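Local coordinates for protein benzyl alcohol dehydrogenase (Acinetobacter calcoaceticus, PDB 1F8F) that probably oxidises benzyl alcohol to benzaldehyde, with NAD as cofactor, and belongs to the zinc-containing alcohol dehydrogenases with a Rossmann-fold cofactor domain, at residues 4-15 with 19-31. Numbering follows the deposited sequence.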
loop_
_atom_site.group_PDB
_atom_site.type_symbol
_atom_site.label_atom_id
_atom_site.label_comp_id
_atom_site.label_asym_id
_atom_site.label_seq_id
_atom_site.Cartn_x
_atom_site.Cartn_y
_atom_site.Cartn_z
ATOM N N LEU A 4 -35.905 15.130 -33.236
ATOM C CA LEU A 4 -35.866 13.930 -32.344
ATOM C C LEU A 4 -36.207 12.620 -33.058
ATOM O O LEU A 4 -36.650 12.625 -34.219
ATOM C CB LEU A 4 -36.691 14.213 -31.097
ATOM C CG LEU A 4 -38.190 14.384 -31.133
ATOM C CD1 LEU A 4 -38.885 13.118 -31.591
ATOM C CD2 LEU A 4 -38.742 14.866 -29.800
ATOM N N LYS A 5 -36.025 11.486 -32.382
ATOM C CA LYS A 5 -36.204 10.142 -32.923
ATOM C C LYS A 5 -37.208 9.262 -32.191
ATOM O O LYS A 5 -37.369 9.358 -30.958
ATOM C CB LYS A 5 -34.813 9.482 -32.839
ATOM C CG LYS A 5 -34.521 8.223 -33.605
ATOM C CD LYS A 5 -33.147 7.649 -33.373
ATOM C CE LYS A 5 -32.135 7.888 -34.460
ATOM N NZ LYS A 5 -32.028 6.883 -35.548
ATOM N N ASP A 6 -37.941 8.399 -32.920
ATOM C CA ASP A 6 -38.877 7.471 -32.277
ATOM C C ASP A 6 -38.199 6.107 -32.077
ATOM O O ASP A 6 -37.389 5.661 -32.895
ATOM C CB ASP A 6 -40.188 7.185 -32.990
ATOM C CG ASP A 6 -41.132 8.311 -33.325
ATOM O OD1 ASP A 6 -40.947 8.926 -34.400
ATOM O OD2 ASP A 6 -42.091 8.553 -32.558
ATOM N N ILE A 7 -38.519 5.477 -30.938
ATOM C CA ILE A 7 -37.975 4.181 -30.551
ATOM C C ILE A 7 -38.938 3.258 -29.782
ATOM O O ILE A 7 -39.941 3.717 -29.204
ATOM C CB ILE A 7 -36.794 4.412 -29.555
ATOM C CG1 ILE A 7 -37.300 5.028 -28.246
ATOM C CG2 ILE A 7 -35.661 5.287 -30.086
ATOM C CD1 ILE A 7 -36.354 4.926 -27.077
ATOM N N ILE A 8 -38.527 1.987 -29.556
ATOM C CA ILE A 8 -39.256 1.023 -28.742
ATOM C C ILE A 8 -38.519 0.787 -27.424
ATOM O O ILE A 8 -37.315 0.524 -27.479
ATOM C CB ILE A 8 -39.375 -0.366 -29.452
ATOM C CG1 ILE A 8 -40.041 -0.320 -30.833
ATOM C CG2 ILE A 8 -40.046 -1.398 -28.539
ATOM C CD1 ILE A 8 -41.384 0.384 -30.937
ATOM N N ALA A 9 -39.129 0.829 -26.258
ATOM C CA ALA A 9 -38.398 0.556 -25.019
ATOM C C ALA A 9 -39.285 -0.210 -24.065
ATOM O O ALA A 9 -40.458 0.103 -24.066
ATOM C CB ALA A 9 -37.950 1.830 -24.307
ATOM N N ALA A 10 -38.759 -1.048 -23.218
ATOM C CA ALA A 10 -39.525 -1.772 -22.232
ATOM C C ALA A 10 -39.775 -0.916 -20.997
ATOM O O ALA A 10 -38.822 -0.586 -20.272
ATOM C CB ALA A 10 -38.756 -3.040 -21.837
ATOM N N VAL A 11 -41.019 -0.649 -20.620
ATOM C CA VAL A 11 -41.377 0.154 -19.468
ATOM C C VAL A 11 -41.828 -0.642 -18.257
ATOM O O VAL A 11 -42.562 -1.635 -18.387
ATOM C CB VAL A 11 -42.520 1.101 -19.908
ATOM C CG1 VAL A 11 -43.120 1.796 -18.686
ATOM C CG2 VAL A 11 -42.093 2.114 -20.962
ATOM N N THR A 12 -41.425 -0.257 -17.047
ATOM C CA THR A 12 -41.878 -0.900 -15.833
ATOM C C THR A 12 -42.915 0.018 -15.190
ATOM O O THR A 12 -42.544 0.926 -14.463
ATOM C CB THR A 12 -40.707 -1.141 -14.881
ATOM O OG1 THR A 12 -39.780 -2.108 -15.390
ATOM C CG2 THR A 12 -41.212 -1.667 -13.556
ATOM N N PRO A 13 -44.208 -0.166 -15.457
ATOM C CA PRO A 13 -45.262 0.726 -15.015
ATOM C C PRO A 13 -45.560 0.816 -13.551
ATOM O O PRO A 13 -46.033 1.904 -13.218
ATOM C CB PRO A 13 -46.504 0.317 -15.816
ATOM C CG PRO A 13 -45.895 -0.331 -17.014
ATOM C CD PRO A 13 -44.781 -1.177 -16.386
ATOM N N CYS A 14 -45.369 -0.153 -12.675
ATOM C CA CYS A 14 -45.689 0.051 -11.267
ATOM C C CYS A 14 -45.042 -1.015 -10.400
ATOM O O CYS A 14 -44.418 -1.954 -10.905
ATOM C CB CYS A 14 -47.196 0.060 -10.996
ATOM S SG CYS A 14 -48.127 -1.462 -11.353
ATOM N N LYS A 15 -45.192 -0.856 -9.090
ATOM C CA LYS A 15 -44.601 -1.831 -8.182
ATOM C C LYS A 15 -44.952 -3.196 -8.760
ATOM O O LYS A 15 -46.077 -3.540 -9.109
ATOM C CB LYS A 15 -45.035 -1.661 -6.746
ATOM C CG LYS A 15 -44.620 -2.748 -5.772
ATOM C CD LYS A 15 -44.617 -2.277 -4.329
ATOM C CE LYS A 15 -44.680 -3.420 -3.339
ATOM N NZ LYS A 15 -43.736 -4.527 -3.630
ATOM N N PHE A 19 -42.530 -6.031 -17.579
ATOM C CA PHE A 19 -42.062 -5.156 -18.667
ATOM C C PHE A 19 -43.084 -5.274 -19.820
ATOM O O PHE A 19 -43.573 -6.382 -20.158
ATOM C CB PHE A 19 -40.668 -5.572 -19.158
ATOM C CG PHE A 19 -39.565 -5.584 -18.136
ATOM C CD1 PHE A 19 -38.839 -4.422 -17.849
ATOM C CD2 PHE A 19 -39.287 -6.719 -17.408
ATOM C CE1 PHE A 19 -37.864 -4.437 -16.875
ATOM C CE2 PHE A 19 -38.305 -6.713 -16.416
ATOM C CZ PHE A 19 -37.604 -5.571 -16.141
ATOM N N GLU A 20 -43.387 -4.177 -20.499
ATOM C CA GLU A 20 -44.277 -4.090 -21.648
ATOM C C GLU A 20 -43.564 -3.212 -22.693
ATOM O O GLU A 20 -42.991 -2.192 -22.285
ATOM C CB GLU A 20 -45.611 -3.400 -21.390
ATOM C CG GLU A 20 -46.425 -3.551 -20.141
ATOM C CD GLU A 20 -47.321 -2.378 -19.764
ATOM O OE1 GLU A 20 -47.568 -1.450 -20.584
ATOM O OE2 GLU A 20 -47.800 -2.345 -18.586
ATOM N N LEU A 21 -43.630 -3.532 -23.964
ATOM C CA LEU A 21 -42.951 -2.726 -24.974
ATOM C C LEU A 21 -43.790 -1.514 -25.346
ATOM O O LEU A 21 -45.011 -1.672 -25.488
ATOM C CB LEU A 21 -42.612 -3.621 -26.175
ATOM C CG LEU A 21 -41.505 -4.647 -25.963
ATOM C CD1 LEU A 21 -41.116 -5.372 -27.243
ATOM C CD2 LEU A 21 -40.274 -4.039 -25.297
ATOM N N GLN A 22 -43.234 -0.317 -25.441
ATOM C CA GLN A 22 -43.996 0.892 -25.721
ATOM C C GLN A 22 -43.297 1.744 -26.764
ATOM O O GLN A 22 -42.104 1.537 -26.977
ATOM C CB GLN A 22 -44.247 1.714 -24.450
ATOM C CG GLN A 22 -45.280 1.235 -23.477
ATOM C CD GLN A 22 -45.570 2.003 -22.218
ATOM O OE1 GLN A 22 -45.219 3.174 -22.008
ATOM N NE2 GLN A 22 -46.266 1.401 -21.248
ATOM N N ALA A 23 -43.999 2.647 -27.447
ATOM C CA ALA A 23 -43.331 3.517 -28.409
ATOM C C ALA A 23 -42.992 4.861 -27.731
ATOM O O ALA A 23 -43.882 5.466 -27.120
ATOM C CB ALA A 23 -44.179 3.798 -29.639
ATOM N N LEU A 24 -41.716 5.262 -27.822
ATOM C CA LEU A 24 -41.286 6.517 -27.195
ATOM C C LEU A 24 -40.349 7.328 -28.087
ATOM O O LEU A 24 -39.986 6.977 -29.225
ATOM C CB LEU A 24 -40.643 6.209 -25.862
ATOM C CG LEU A 24 -41.187 5.385 -24.721
ATOM C CD1 LEU A 24 -40.183 5.351 -23.551
ATOM C CD2 LEU A 24 -42.485 5.807 -24.080
ATOM N N LYS A 25 -39.913 8.502 -27.595
ATOM C CA LYS A 25 -39.003 9.345 -28.351
ATOM C C LYS A 25 -37.756 9.792 -27.568
ATOM O O LYS A 25 -37.776 10.085 -26.398
ATOM C CB LYS A 25 -39.636 10.616 -28.920
ATOM C CG LYS A 25 -40.446 10.366 -30.180
ATOM C CD LYS A 25 -41.924 10.643 -29.919
ATOM C CE LYS A 25 -42.319 11.960 -30.564
ATOM N NZ LYS A 25 -42.314 13.118 -29.613
ATOM N N ILE A 26 -36.663 9.862 -28.322
ATOM C CA ILE A 26 -35.401 10.268 -27.695
ATOM C C ILE A 26 -34.793 11.434 -28.464
ATOM O O ILE A 26 -34.805 11.468 -29.710
ATOM C CB ILE A 26 -34.470 9.049 -27.558
ATOM C CG1 ILE A 26 -33.298 9.399 -26.659
ATOM C CG2 ILE A 26 -34.039 8.643 -28.971
ATOM C CD1 ILE A 26 -32.910 8.481 -25.550
ATOM N N ARG A 27 -34.247 12.377 -27.680
ATOM C CA ARG A 27 -33.654 13.566 -28.284
ATOM C C ARG A 27 -32.199 13.407 -28.670
ATOM O O ARG A 27 -31.527 12.474 -28.224
ATOM C CB ARG A 27 -33.785 14.729 -27.296
ATOM C CG ARG A 27 -32.669 14.835 -26.284
ATOM C CD ARG A 27 -32.899 15.882 -25.215
ATOM N NE ARG A 27 -32.001 15.721 -24.093
ATOM C CZ ARG A 27 -30.707 15.675 -23.913
ATOM N NH1 ARG A 27 -29.818 15.794 -24.885
ATOM N NH2 ARG A 27 -30.265 15.500 -22.672
ATOM N N GLN A 28 -31.695 14.374 -29.441
ATOM C CA GLN A 28 -30.285 14.371 -29.797
ATOM C C GLN A 28 -29.434 14.764 -28.563
ATOM O O GLN A 28 -29.868 15.357 -27.589
ATOM C CB GLN A 28 -29.893 15.282 -30.928
ATOM C CG GLN A 28 -29.939 14.876 -32.368
ATOM C CD GLN A 28 -30.035 13.407 -32.655
ATOM O OE1 GLN A 28 -29.086 12.807 -33.165
ATOM N NE2 GLN A 28 -31.202 12.847 -32.360
ATOM N N PRO A 29 -28.179 14.380 -28.618
ATOM C CA PRO A 29 -27.248 14.599 -27.530
ATOM C C PRO A 29 -26.651 16.000 -27.498
ATOM O O PRO A 29 -26.442 16.662 -28.505
ATOM C CB PRO A 29 -26.148 13.591 -27.845
ATOM C CG PRO A 29 -26.121 13.586 -29.344
ATOM C CD PRO A 29 -27.553 13.615 -29.737
ATOM N N GLN A 30 -26.380 16.449 -26.273
ATOM C CA GLN A 30 -25.773 17.753 -26.030
ATOM C C GLN A 30 -24.432 17.591 -25.324
ATOM O O GLN A 30 -23.879 16.494 -25.175
ATOM C CB GLN A 30 -26.781 18.633 -25.287
ATOM C CG GLN A 30 -28.004 18.959 -26.139
ATOM C CD GLN A 30 -29.139 19.691 -25.471
ATOM O OE1 GLN A 30 -29.340 20.887 -25.736
ATOM N NE2 GLN A 30 -29.935 19.038 -24.621
ATOM N N GLY A 31 -23.857 18.712 -24.921
ATOM C CA GLY A 31 -22.561 18.781 -24.275
ATOM C C GLY A 31 -21.646 17.597 -24.580
ATOM O O GLY A 31 -21.087 17.459 -25.665
#
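V11 leans across the amide of Q22 at one end of an antiparallel beta hairpin whose strands, 5-11 and 20-26, pair in register from K5-I26 to V11-E20. Reciprocal backbone bonds join K5 with I26, I7 with L24 and A9 with Q22; L24 N reaches I7 O over 2.7 Å, almost straight at 178°. Towards the connecting loop the bonds are longer, V11 N to E20 O measuring 3.0 Å and the return bond from E20 N being weak. The face of I7, A9, L24 and I26 turns inward, with the polar E20 and Q22 at its loop end. There CG2 of I7 meets CG2 of I26 at 3.9 Å, put there by an I7 chi1 of 65° that sets CG1 over the L24 carbonyl, while A9 CB rests on L24 CD1. T147 and Y148 also touch I7, and L127 and L150 touch I26. Further along this face, the methyl CG2 of V11 lies 3.5 Å from OE1 of Q22, the two side chains crossing at about a right angle. The other end of that amide, NE2, donates in its own plane to OE1 of E20 (3.2 Å), arriving 45° above the carboxylate plane, which helps to set the amide's rotation; E20 OE2 sits 3.2 Å from CG of P13. On the opposite face K25 bends at chi2, chi3 and chi4 and runs beside D6, its CD 3.4 Å from D6 OD2, yet NZ stays 5.4 Å from that oxygen. L21 CD2 covers A10 on the same face. L4, at the start of its segment, puts CD1 tightly on K25 CG. At the connecting loop, OG1 of T12 approaches the F19 ring obliquely. The chemistry thus implies a hairpin held mainly by its backbone, with apolar branches packing it against strand 148-152 and the neighbouring loops that hold L127 and T147, and the D6-K25 pair contributing aliphatic contact and, at most, a diffuse attraction.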